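Chitooligosaccharide oxidase (Gibberella zeae, PDB 6Y0R) oxidises the C1 hydroxyl of chitooligosaccharides to lactones with a bicovalently bound FAD, reducing molecular oxygen to hydrogen peroxide. Local coordinates at residues K47-A52 with I64-T69; A263-Q268 with R290-P295; L344-L349 with S434-G439; A352-F357 with T401-Q406. All coordinates share one frame; numbering follows the deposited sequence.

Contact 1 (K47-A52 with I64-T69); sequences KEDGTA and IAVPTT
Asp49 of helix 44-50 and the adjoining Gly50 meet Ile64 and Val66 by van der Waals contact alone; no hydrogen bond joins the two segments. Ile64 makes contact with both of its branches. Its CG1 is anti to the carbonyl carbon (chi1 -55°) and the chain runs on fully extended, which carries CD1 to within 3.8 Å of Gly50 CA. Glycine suits this place because the methyl comes in on the side where a side chain would otherwise stand. The other branch, CG2, lies 4.1 Å from Asp49 CB, the apolar root of that side chain.

One contact is of mixed character. Asp49 and Val66 approach from opposite directions, and Asp49 OD2 comes to 3.6 Å from Val66 CG2, so a carboxylate oxygen rests against a valine methyl.

The polar bonds lie around this core. Thr51 OG1 donates to Lys47 O over 2.7 Å, arriving in the carbonyl plane on a lone pair, and so ties Thr51 back to Lys47. Buried Asp49 finds its charge partner in Arg114, which makes a salt bridge to OD1, while OD2 lies close to a carboxylate oxygen of Asp39, a pairing that would be eased if one of the two acids held a proton.

Around the contact, strand 63-65 is flanked in its mixed sheet by strand 38-39, antiparallel, and strand 108-111, parallel; Ile64 touches both neighbours, Asp49 reaches Glu111 on the latter, and Thr69 leads the chain onward as N-cap of helix 70-83.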
loop_
_atom_site.group_PDB
_atom_site.type_symbol
_atom_site.label_atom_id
_atom_site.label_comp_id
_atom_site.label_asym_id
_atom_site.label_seq_id
_atom_site.Cartn_x
_atom_site.Cartn_y
_atom_site.Cartn_z
ATOM N N LYS A 47 -1.531 19.007 16.091
ATOM C CA LYS A 47 -1.122 17.683 16.631
ATOM C C LYS A 47 -2.040 16.596 16.061
ATOM O O LYS A 47 -1.529 15.520 15.716
ATOM C CB LYS A 47 -1.123 17.674 18.156
ATOM C CG LYS A 47 -0.087 18.613 18.752
ATOM C CD LYS A 47 0.456 18.162 20.087
ATOM C CE LYS A 47 1.470 19.140 20.642
ATOM N NZ LYS A 47 1.054 19.644 21.973
ATOM N N GLU A 48 -3.333 16.864 15.966
ATOM C CA GLU A 48 -4.317 15.880 15.439
ATOM C C GLU A 48 -3.982 15.503 13.973
ATOM O O GLU A 48 -4.009 14.305 13.636
ATOM C CB GLU A 48 -5.706 16.491 15.611
ATOM C CG GLU A 48 -6.820 15.625 15.100
ATOM C CD GLU A 48 -8.201 16.168 15.385
ATOM O OE1 GLU A 48 -8.842 15.635 16.286
ATOM O OE2 GLU A 48 -8.615 17.127 14.711
ATOM N N ASP A 49 -3.677 16.477 13.120
ATOM C CA ASP A 49 -3.412 16.234 11.673
ATOM C C ASP A 49 -1.919 16.020 11.406
ATOM O O ASP A 49 -1.585 15.486 10.330
ATOM C CB ASP A 49 -3.940 17.403 10.842
ATOM C CG ASP A 49 -5.436 17.593 11.026
ATOM O OD1 ASP A 49 -6.147 16.566 11.138
ATOM O OD2 ASP A 49 -5.889 18.772 11.019
ATOM N N GLY A 50 -1.043 16.458 12.311
ATOM C CA GLY A 50 0.383 16.673 12.024
ATOM C C GLY A 50 1.283 15.721 12.768
ATOM O O GLY A 50 2.495 15.974 12.803
ATOM N N THR A 51 0.733 14.641 13.344
ATOM C CA THR A 51 1.523 13.600 14.022
ATOM C C THR A 51 1.576 12.391 13.095
ATOM O O THR A 51 0.523 11.776 12.866
ATOM C CB THR A 51 0.972 13.208 15.388
ATOM O OG1 THR A 51 0.888 14.409 16.166
ATOM C CG2 THR A 51 1.875 12.212 16.072
ATOM N N ALA A 52 2.758 12.120 12.572
ATOM C CA ALA A 52 2.967 11.026 11.592
ATOM C C ALA A 52 2.586 9.703 12.238
ATOM O O ALA A 52 2.765 9.500 13.454
ATOM C CB ALA A 52 4.374 11.053 11.099
ATOM N N ILE A 64 -0.447 23.376 7.472
ATOM C CA ILE A 64 -1.378 22.248 7.246
ATOM C C ILE A 64 -2.697 22.837 6.781
ATOM O O ILE A 64 -3.379 23.493 7.620
ATOM C CB ILE A 64 -1.525 21.381 8.506
ATOM C CG1 ILE A 64 -0.193 20.866 9.030
ATOM C CG2 ILE A 64 -2.505 20.264 8.221
ATOM C CD1 ILE A 64 -0.284 19.998 10.279
ATOM N N ALA A 65 -3.047 22.633 5.521
ATOM C CA ALA A 65 -4.364 23.002 4.964
ATOM C C ALA A 65 -5.337 21.845 5.249
ATOM O O ALA A 65 -4.923 20.658 5.130
ATOM C CB ALA A 65 -4.292 23.298 3.492
ATOM N N VAL A 66 -6.577 22.167 5.638
ATOM C CA VAL A 66 -7.597 21.156 6.011
ATOM C C VAL A 66 -8.856 21.411 5.204
ATOM O O VAL A 66 -9.919 21.773 5.723
ATOM C CB VAL A 66 -7.837 21.083 7.522
ATOM C CG1 VAL A 66 -8.685 19.864 7.832
ATOM C CG2 VAL A 66 -6.558 21.022 8.331
ATOM N N PRO A 67 -8.798 21.189 3.882
ATOM C CA PRO A 67 -9.924 21.495 3.006
ATOM C C PRO A 67 -11.106 20.538 3.168
ATOM O O PRO A 67 -10.930 19.352 3.415
ATOM C CB PRO A 67 -9.353 21.362 1.595
ATOM C CG PRO A 67 -8.238 20.309 1.783
ATOM C CD PRO A 67 -7.656 20.606 3.142
ATOM N N THR A 68 -12.312 21.067 3.004
ATOM C CA THR A 68 -13.555 20.251 2.890
ATOM C C THR A 68 -14.137 20.257 1.479
ATOM O O THR A 68 -15.081 19.467 1.251
ATOM C CB THR A 68 -14.590 20.746 3.900
ATOM O OG1 THR A 68 -15.023 22.037 3.458
ATOM C CG2 THR A 68 -14.019 20.860 5.291
ATOM N N THR A 69 -13.621 21.067 0.541
ATOM C CA THR A 69 -14.102 21.125 -0.854
ATOM C C THR A 69 -12.932 21.094 -1.838
ATOM O O THR A 69 -11.835 21.519 -1.445
ATOM C CB THR A 69 -14.872 22.430 -1.108
ATOM O OG1 THR A 69 -13.952 23.520 -1.083
ATOM C CG2 THR A 69 -15.921 22.681 -0.055
#

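Contact 2 (A263-Q268 with R290-P295); sequences AEITMQ and RKALQP
Ile265 reaches across to Ala292 and Leu293, and its side chain can be followed outward from the strand. The bond from CA to CB is directed toward the helix. At CB the chain forks: CG2 lies anti to the backbone N, and CG1 anti to the carbonyl carbon (chi1 -56°). Neither comes as near to the helix as the tip does. With chi2 extended at 173°, CD1 is held at full stretch and takes the whole contact, 4.2 Å from Ala292 CB and 4.5 Å from Leu293 CD2. Alanine suits the helix here, since its short methyl lets the isoleucine tip come close to the backbone. Leu293 CD2 is shared with the next inward-facing residue of the strand: Met267 SD lies 4.4 Å from it. Phe236 on strand 233-239 touches Ile265, Met267 and Leu293 alike, and Phe257 of helix 247-260 packs on Leu293.

The strand and helix segments run at 50° to each other with axes 11.6 Å apart, a spacing bridged mainly by the long side chains of Ile265, Met267 and Leu293. This is the layered packing of helices on one face of an antiparallel sheet, here the seven-stranded sheet that, as in related flavin-linked oligosaccharide oxidases, belongs to the substrate-binding domain.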
loop_
_atom_site.group_PDB
_atom_site.type_symbol
_atom_site.label_atom_id
_atom_site.label_comp_id
_atom_site.label_asym_id
_atom_site.label_seq_id
_atom_site.Cartn_x
_atom_site.Cartn_y
_atom_site.Cartn_z
ATOM N N ALA A 263 -7.598 -18.315 -9.252
ATOM C CA ALA A 263 -7.686 -16.876 -8.939
ATOM C C ALA A 263 -8.446 -16.665 -7.614
ATOM O O ALA A 263 -8.215 -15.637 -6.970
ATOM C CB ALA A 263 -8.362 -16.136 -10.076
ATOM N N GLU A 264 -9.386 -17.551 -7.267
ATOM C CA GLU A 264 -10.189 -17.416 -6.027
ATOM C C GLU A 264 -9.336 -17.484 -4.755
ATOM O O GLU A 264 -9.913 -17.163 -3.694
ATOM C CB GLU A 264 -11.239 -18.539 -5.992
ATOM C CG GLU A 264 -12.385 -18.277 -6.947
ATOM C CD GLU A 264 -12.088 -18.476 -8.427
ATOM O OE1 GLU A 264 -11.145 -19.238 -8.767
ATOM O OE2 GLU A 264 -12.791 -17.836 -9.237
ATOM N N ILE A 265 -8.063 -17.935 -4.821
ATOM C CA ILE A 265 -7.200 -17.988 -3.617
ATOM C C ILE A 265 -6.209 -16.814 -3.655
ATOM O O ILE A 265 -5.566 -16.640 -4.650
ATOM C CB ILE A 265 -6.420 -19.297 -3.503
ATOM C CG1 ILE A 265 -7.297 -20.543 -3.507
ATOM C CG2 ILE A 265 -5.532 -19.232 -2.286
ATOM C CD1 ILE A 265 -6.519 -21.782 -3.565
ATOM N N THR A 266 -6.110 -16.053 -2.571
ATOM C CA THR A 266 -5.002 -15.133 -2.292
ATOM C C THR A 266 -4.430 -15.558 -0.949
ATOM O O THR A 266 -5.221 -15.767 -0.024
ATOM C CB THR A 266 -5.417 -13.663 -2.374
ATOM O OG1 THR A 266 -5.937 -13.322 -3.671
ATOM C CG2 THR A 266 -4.246 -12.754 -2.057
ATOM N N MET A 267 -3.126 -15.774 -0.853
ATOM C CA MET A 267 -2.593 -16.217 0.430
ATOM C C MET A 267 -1.145 -15.801 0.587
ATOM O O MET A 267 -0.493 -15.364 -0.409
ATOM C CB MET A 267 -2.716 -17.733 0.609
ATOM C CG MET A 267 -1.922 -18.549 -0.321
ATOM S SD MET A 267 -2.348 -20.314 0.091
ATOM C CE MET A 267 -2.453 -20.237 1.862
ATOM N N GLN A 268 -0.706 -15.918 1.820
ATOM C CA GLN A 268 0.629 -15.458 2.225
ATOM C C GLN A 268 1.218 -16.372 3.302
ATOM O O GLN A 268 0.476 -17.011 4.049
ATOM C CB GLN A 268 0.521 -14.001 2.670
ATOM C CG GLN A 268 -0.346 -13.841 3.887
ATOM C CD GLN A 268 -0.594 -12.394 4.266
ATOM O OE1 GLN A 268 -0.015 -11.455 3.709
ATOM N NE2 GLN A 268 -1.553 -12.217 5.168
ATOM N N ARG A 290 -11.201 -26.347 1.263
ATOM C CA ARG A 290 -10.472 -27.542 1.731
ATOM C C ARG A 290 -10.086 -28.410 0.538
ATOM O O ARG A 290 -8.940 -28.892 0.528
ATOM C CB ARG A 290 -11.321 -28.254 2.794
ATOM C CG ARG A 290 -11.369 -27.488 4.112
ATOM C CD ARG A 290 -12.039 -28.262 5.222
ATOM N NE ARG A 290 -12.119 -27.489 6.432
ATOM C CZ ARG A 290 -11.151 -27.371 7.324
ATOM N NH1 ARG A 290 -10.006 -27.998 7.151
ATOM N NH2 ARG A 290 -11.352 -26.654 8.412
ATOM N N LYS A 291 -10.968 -28.586 -0.445
ATOM C CA LYS A 291 -10.603 -29.383 -1.653
ATOM C C LYS A 291 -9.479 -28.698 -2.434
ATOM O O LYS A 291 -8.492 -29.368 -2.805
ATOM C CB LYS A 291 -11.828 -29.629 -2.526
ATOM C CG LYS A 291 -12.830 -30.581 -1.895
ATOM C CD LYS A 291 -14.160 -30.695 -2.629
ATOM C CE LYS A 291 -15.267 -31.174 -1.702
ATOM N NZ LYS A 291 -16.157 -32.150 -2.369
ATOM N N ALA A 292 -9.544 -27.379 -2.567
ATOM C CA ALA A 292 -8.548 -26.592 -3.339
ATOM C C ALA A 292 -7.173 -26.638 -2.673
ATOM O O ALA A 292 -6.150 -26.595 -3.415
ATOM C CB ALA A 292 -9.004 -25.166 -3.478
ATOM N N LEU A 293 -7.115 -26.665 -1.344
ATOM C CA LEU A 293 -5.807 -26.665 -0.624
ATOM C C LEU A 293 -5.222 -28.059 -0.430
ATOM O O LEU A 293 -4.070 -28.162 -0.028
ATOM C CB LEU A 293 -5.992 -25.995 0.737
ATOM C CG LEU A 293 -6.049 -24.489 0.719
ATOM C CD1 LEU A 293 -6.169 -23.986 2.163
ATOM C CD2 LEU A 293 -4.850 -23.884 0.034
ATOM N N GLN A 294 -5.997 -29.120 -0.644
ATOM C CA GLN A 294 -5.537 -30.481 -0.300
ATOM C C GLN A 294 -4.181 -30.774 -0.949
ATOM O O GLN A 294 -3.338 -31.342 -0.283
ATOM C CB GLN A 294 -6.634 -31.505 -0.624
ATOM C CG GLN A 294 -6.495 -32.803 0.149
ATOM C CD GLN A 294 -6.233 -32.697 1.640
ATOM O OE1 GLN A 294 -6.803 -31.880 2.355
ATOM N NE2 GLN A 294 -5.343 -33.539 2.132
ATOM N N PRO A 295 -3.862 -30.411 -2.211
ATOM C CA PRO A 295 -2.508 -30.660 -2.722
ATOM C C PRO A 295 -1.375 -30.000 -1.928
ATOM O O PRO A 295 -0.285 -30.563 -1.806
ATOM C CB PRO A 295 -2.543 -30.097 -4.153
ATOM C CG PRO A 295 -4.006 -30.123 -4.502
ATOM C CD PRO A 295 -4.746 -29.808 -3.217
#

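Contact 3 (L344-L349 with S434-G439); sequences LAAPAL and SSLKAG
Leu436 carries this contact, pressing both of its methyls against the end of strand 338-346 and the residues that follow. Leu436 CD1 and the Pro347 ring reach toward each other, with CD1 4.2 Å from Pro347 CD, and the same methyl lies 4.3 Å from Ala346 CB. On the other branch, the side chains of Leu349 and Leu436 cross at about a right angle, Leu349 CD2 lying 3.8 Å from Leu436 CD2. An extended side chain puts the fork of Leu436 there: CG is anti to the carbonyl carbon (chi1 -66°) and chi2 is -179°. Of Leu436's surface, 86 Å² is covered by segment 344-349. Leucine suits the place because its two methyls can serve two neighbours at once, while Ala346 and Pro347 offer compact apolar surfaces.

Strand 338-346 is an outermost strand of the large antiparallel sheet, so the loop after helix 420-433 packs here beside the sheet's border, where the chain leaves it on its way to helix 351-367.

A second shell surrounds these residues. Leu349 touches Ile432 as well as Leu403 and Phe405, and Trp441 packs against Leu436. Farther out, Ser435 OG is hydrogen-bonded to both Ile432 O and Glu353 OE2, linking the start of the loop to helices 420-433 and 351-367.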
loop_
_atom_site.group_PDB
_atom_site.type_symbol
_atom_site.label_atom_id
_atom_site.label_comp_id
_atom_site.label_asym_id
_atom_site.label_seq_id
_atom_site.Cartn_x
_atom_site.Cartn_y
_atom_site.Cartn_z
ATOM N N LEU A 344 10.208 -6.573 -0.924
ATOM C CA LEU A 344 10.866 -7.154 -2.103
ATOM C C LEU A 344 9.779 -7.660 -3.044
ATOM O O LEU A 344 9.027 -8.534 -2.628
ATOM C CB LEU A 344 11.786 -8.284 -1.623
ATOM C CG LEU A 344 12.443 -9.110 -2.724
ATOM C CD1 LEU A 344 13.296 -8.227 -3.616
ATOM C CD2 LEU A 344 13.257 -10.215 -2.057
ATOM N N ALA A 345 9.798 -7.171 -4.281
ATOM C CA ALA A 345 9.016 -7.751 -5.382
ATOM C C ALA A 345 9.939 -8.690 -6.154
ATOM O O ALA A 345 10.946 -8.211 -6.691
ATOM C CB ALA A 345 8.481 -6.662 -6.244
ATOM N N ALA A 346 9.664 -9.989 -6.112
ATOM C CA ALA A 346 10.649 -10.988 -6.580
ATOM C C ALA A 346 10.007 -11.919 -7.601
ATOM O O ALA A 346 8.835 -12.262 -7.515
ATOM C CB ALA A 346 11.190 -11.759 -5.428
ATOM N N PRO A 347 10.794 -12.372 -8.578
ATOM C CA PRO A 347 10.361 -13.482 -9.427
ATOM C C PRO A 347 10.354 -14.774 -8.600
ATOM O O PRO A 347 10.854 -14.815 -7.476
ATOM C CB PRO A 347 11.446 -13.501 -10.508
ATOM C CG PRO A 347 12.665 -13.027 -9.786
ATOM C CD PRO A 347 12.167 -11.927 -8.861
ATOM N N ALA A 348 9.861 -15.858 -9.188
ATOM C CA ALA A 348 9.966 -17.186 -8.548
ATOM C C ALA A 348 11.406 -17.440 -8.129
ATOM O O ALA A 348 12.349 -17.183 -8.941
ATOM C CB ALA A 348 9.500 -18.266 -9.481
ATOM N N LEU A 349 11.586 -18.046 -6.985
ATOM C CA LEU A 349 12.904 -18.344 -6.391
ATOM C C LEU A 349 13.226 -19.826 -6.549
ATOM O O LEU A 349 12.312 -20.648 -6.621
ATOM C CB LEU A 349 12.864 -17.953 -4.922
ATOM C CG LEU A 349 12.484 -16.490 -4.653
ATOM C CD1 LEU A 349 12.430 -16.233 -3.177
ATOM C CD2 LEU A 349 13.450 -15.543 -5.316
ATOM N N SER A 434 20.208 -10.657 -3.073
ATOM C CA SER A 434 21.622 -10.590 -3.531
ATOM C C SER A 434 21.903 -11.729 -4.524
ATOM O O SER A 434 22.913 -11.664 -5.251
ATOM C CB SER A 434 22.580 -10.544 -2.375
ATOM O OG SER A 434 22.539 -11.753 -1.648
ATOM N N SER A 435 21.027 -12.726 -4.622
ATOM C CA SER A 435 21.181 -13.852 -5.562
ATOM C C SER A 435 20.353 -13.643 -6.826
ATOM O O SER A 435 20.435 -14.517 -7.692
ATOM C CB SER A 435 20.820 -15.142 -4.893
ATOM O OG SER A 435 19.417 -15.271 -4.837
ATOM N N LEU A 436 19.567 -12.563 -6.949
ATOM C CA LEU A 436 18.656 -12.352 -8.111
ATOM C C LEU A 436 19.334 -11.578 -9.249
ATOM O O LEU A 436 20.170 -10.721 -8.949
ATOM C CB LEU A 436 17.442 -11.572 -7.626
ATOM C CG LEU A 436 16.551 -12.311 -6.639
ATOM C CD1 LEU A 436 15.366 -11.438 -6.239
ATOM C CD2 LEU A 436 16.093 -13.650 -7.206
ATOM N N LYS A 437 18.936 -11.822 -10.497
ATOM C CA LYS A 437 19.476 -11.080 -11.673
ATOM C C LYS A 437 19.067 -9.613 -11.536
ATOM O O LYS A 437 17.922 -9.371 -11.155
ATOM C CB LYS A 437 18.926 -11.637 -12.988
ATOM C CG LYS A 437 19.515 -12.965 -13.447
ATOM C CD LYS A 437 18.804 -13.554 -14.670
ATOM C CE LYS A 437 17.438 -14.138 -14.358
ATOM N NZ LYS A 437 16.507 -14.007 -15.504
ATOM N N ALA A 438 19.964 -8.684 -11.856
ATOM C CA ALA A 438 19.707 -7.228 -11.828
ATOM C C ALA A 438 18.532 -6.944 -12.765
ATOM O O ALA A 438 18.424 -7.608 -13.819
ATOM C CB ALA A 438 20.949 -6.472 -12.222
ATOM N N GLY A 439 17.614 -6.079 -12.339
ATOM C CA GLY A 439 16.484 -5.635 -13.170
ATOM C C GLY A 439 15.284 -6.557 -13.089
ATOM O O GLY A 439 14.286 -6.240 -13.722
#

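Contact 4 (A352-F357 with T401-Q406); sequences AEFKSF and TLLLFQ
The rings of Phe357 and Phe405 form a T-shaped pair, with the edge of Phe405 directed at the face of Phe357. Their planes stand at 71° and the centroids are 6.0 Å apart; the nearest atoms, Phe357 CZ and Phe405 CE2, are 4.5 Å from one another. Phe357 swings toward the strand with CG anti to its own backbone N (chi1 174°), whereas Phe354, one turn earlier, has CG anti to its carbonyl carbon (chi1 -78°), and its ring end still comes near the strand: Phe354 CZ meets Leu403 CD1 at 4.3 Å. Phenylalanine suits these places because the backbones are far apart: Phe357 CA and Phe405 CA are 12.0 Å from each other, so long side chains are needed, and the two phenylalanine rings supply the length. Met376 on strand 371-378 touches both Phe354 and Phe405, and Ile432 of helix 420-433 touches Phe357 and Phe405, closing the apolar layer.

Leu402 and Leu403 both face Ala346 in a classic beta bulge at the start of strand 403-411. From the bulge onward, Leu403 and Phe405 present their side chains to the same helix: a helix packed on one face of an antiparallel sheet, here with an aromatic pair in the interface, in the probable substrate-binding domain.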
loop_
_atom_site.group_PDB
_atom_site.type_symbol
_atom_site.label_atom_id
_atom_site.label_comp_id
_atom_site.label_asym_id
_atom_site.label_seq_id
_atom_site.Cartn_x
_atom_site.Cartn_y
_atom_site.Cartn_z
ATOM N N ALA A 352 17.435 -23.390 -3.710
ATOM C CA ALA A 352 18.716 -22.905 -3.143
ATOM C C ALA A 352 18.539 -21.494 -2.566
ATOM O O ALA A 352 19.069 -21.201 -1.496
ATOM C CB ALA A 352 19.774 -22.954 -4.221
ATOM N N GLU A 353 17.814 -20.601 -3.256
ATOM C CA GLU A 353 17.510 -19.248 -2.726
ATOM C C GLU A 353 16.660 -19.362 -1.457
ATOM O O GLU A 353 16.923 -18.668 -0.486
ATOM C CB GLU A 353 16.829 -18.421 -3.809
ATOM C CG GLU A 353 17.825 -17.978 -4.870
ATOM C CD GLU A 353 17.309 -17.551 -6.235
ATOM O OE1 GLU A 353 16.145 -17.861 -6.608
ATOM O OE2 GLU A 353 18.130 -16.934 -6.972
ATOM N N PHE A 354 15.675 -20.267 -1.417
ATOM C CA PHE A 354 14.897 -20.421 -0.172
ATOM C C PHE A 354 15.817 -20.941 0.940
ATOM O O PHE A 354 15.651 -20.546 2.094
ATOM C CB PHE A 354 13.676 -21.314 -0.369
ATOM C CG PHE A 354 12.515 -20.632 -1.044
ATOM C CD1 PHE A 354 11.913 -19.535 -0.438
ATOM C CD2 PHE A 354 12.025 -21.057 -2.276
ATOM C CE1 PHE A 354 10.823 -18.916 -1.030
ATOM C CE2 PHE A 354 10.925 -20.430 -2.860
ATOM C CZ PHE A 354 10.324 -19.367 -2.236
ATOM N N LYS A 355 16.766 -21.833 0.624
ATOM C CA LYS A 355 17.739 -22.313 1.646
ATOM C C LYS A 355 18.567 -21.158 2.223
ATOM O O LYS A 355 18.693 -21.104 3.444
ATOM C CB LYS A 355 18.667 -23.393 1.079
ATOM C CG LYS A 355 18.014 -24.751 0.980
ATOM C CD LYS A 355 18.981 -25.856 0.534
ATOM C CE LYS A 355 18.234 -27.156 0.311
ATOM N NZ LYS A 355 19.001 -28.120 -0.515
ATOM N N SER A 356 19.027 -20.209 1.397
ATOM C CA SER A 356 19.798 -19.026 1.868
ATOM C C SER A 356 18.945 -18.215 2.825
ATOM O O SER A 356 19.395 -17.812 3.889
ATOM C CB SER A 356 20.256 -18.145 0.743
ATOM O OG SER A 356 21.043 -18.903 -0.152
ATOM N N PHE A 357 17.701 -17.950 2.412
ATOM C CA PHE A 357 16.717 -17.209 3.220
ATOM C C PHE A 357 16.495 -17.893 4.568
ATOM O O PHE A 357 16.572 -17.267 5.626
ATOM C CB PHE A 357 15.444 -17.074 2.384
ATOM C CG PHE A 357 14.285 -16.471 3.107
ATOM C CD1 PHE A 357 14.344 -15.189 3.599
ATOM C CD2 PHE A 357 13.090 -17.162 3.217
ATOM C CE1 PHE A 357 13.260 -14.634 4.261
ATOM C CE2 PHE A 357 12.007 -16.604 3.870
ATOM C CZ PHE A 357 12.101 -15.340 4.401
ATOM N N THR A 401 6.508 -10.232 -11.449
ATOM C CA THR A 401 6.990 -10.886 -10.230
ATOM C C THR A 401 5.917 -11.842 -9.703
ATOM O O THR A 401 4.733 -11.672 -10.040
ATOM C CB THR A 401 7.455 -9.815 -9.241
ATOM O OG1 THR A 401 6.431 -8.826 -9.181
ATOM C CG2 THR A 401 8.749 -9.149 -9.631
ATOM N N LEU A 402 6.322 -12.867 -8.959
ATOM C CA LEU A 402 5.403 -13.863 -8.376
ATOM C C LEU A 402 5.144 -13.515 -6.917
ATOM O O LEU A 402 4.071 -13.876 -6.426
ATOM C CB LEU A 402 6.048 -15.252 -8.517
ATOM C CG LEU A 402 5.295 -16.442 -7.937
ATOM C CD1 LEU A 402 3.894 -16.583 -8.557
ATOM C CD2 LEU A 402 6.081 -17.713 -8.162
ATOM N N LEU A 403 6.175 -12.995 -6.213
ATOM C CA LEU A 403 6.185 -12.870 -4.757
ATOM C C LEU A 403 6.273 -11.407 -4.370
ATOM O O LEU A 403 7.014 -10.638 -5.014
ATOM C CB LEU A 403 7.383 -13.646 -4.181
ATOM C CG LEU A 403 7.482 -15.127 -4.543
ATOM C CD1 LEU A 403 8.777 -15.698 -3.976
ATOM C CD2 LEU A 403 6.295 -15.890 -4.030
ATOM N N LEU A 404 5.595 -11.080 -3.286
ATOM C CA LEU A 404 5.749 -9.782 -2.600
ATOM C C LEU A 404 6.121 -10.097 -1.163
ATOM O O LEU A 404 5.311 -10.702 -0.433
ATOM C CB LEU A 404 4.447 -8.979 -2.641
ATOM C CG LEU A 404 4.424 -7.696 -1.800
ATOM C CD1 LEU A 404 5.699 -6.928 -1.955
ATOM C CD2 LEU A 404 3.249 -6.799 -2.142
ATOM N N PHE A 405 7.285 -9.648 -0.737
ATOM C CA PHE A 405 7.693 -9.785 0.656
ATOM C C PHE A 405 7.544 -8.417 1.349
ATOM O O PHE A 405 7.897 -7.336 0.754
ATOM C CB PHE A 405 9.172 -10.156 0.777
ATOM C CG PHE A 405 9.556 -11.531 0.297
ATOM C CD1 PHE A 405 9.767 -11.775 -1.048
ATOM C CD2 PHE A 405 9.674 -12.579 1.188
ATOM C CE1 PHE A 405 10.113 -13.045 -1.487
ATOM C CE2 PHE A 405 10.037 -13.835 0.750
ATOM C CZ PHE A 405 10.260 -14.066 -0.586
ATOM N N GLN A 406 7.053 -8.484 2.586
ATOM C CA GLN A 406 7.062 -7.340 3.500
ATOM C C GLN A 406 7.935 -7.692 4.713
ATOM O O GLN A 406 7.727 -8.751 5.275
ATOM C CB GLN A 406 5.652 -6.958 3.917
ATOM C CG GLN A 406 5.713 -5.827 4.912
ATOM C CD GLN A 406 4.360 -5.332 5.343
ATOM O OE1 GLN A 406 3.303 -5.996 5.216
ATOM N NE2 GLN A 406 4.383 -4.141 5.876
#

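Contact 1 stands apart, 39 to 42 Å between centres from the others and across the chain's centre from them: it belongs to the FAD-binding part, whereas contacts 2, 3 and 4 all reach the seven-stranded sheet. Contacts 3 and 4 are immediate neighbours, their centres 8 Å apart, and contact 4 is nested in the loop that contact 3 closes. A probable backbone hydrogen bond joins them, from Phe405 N to Leu344 O at 2.8 Å. The centres of contacts 2 and 4 are about 20 Å apart (nearest atoms about 7 Å), with helix 247-260 touching both. Bound FAD comes within about 11 Å of the Asp49 side chain and about 13 Å of those of Met267 and Phe405, so it is near both parts without touching these side chains.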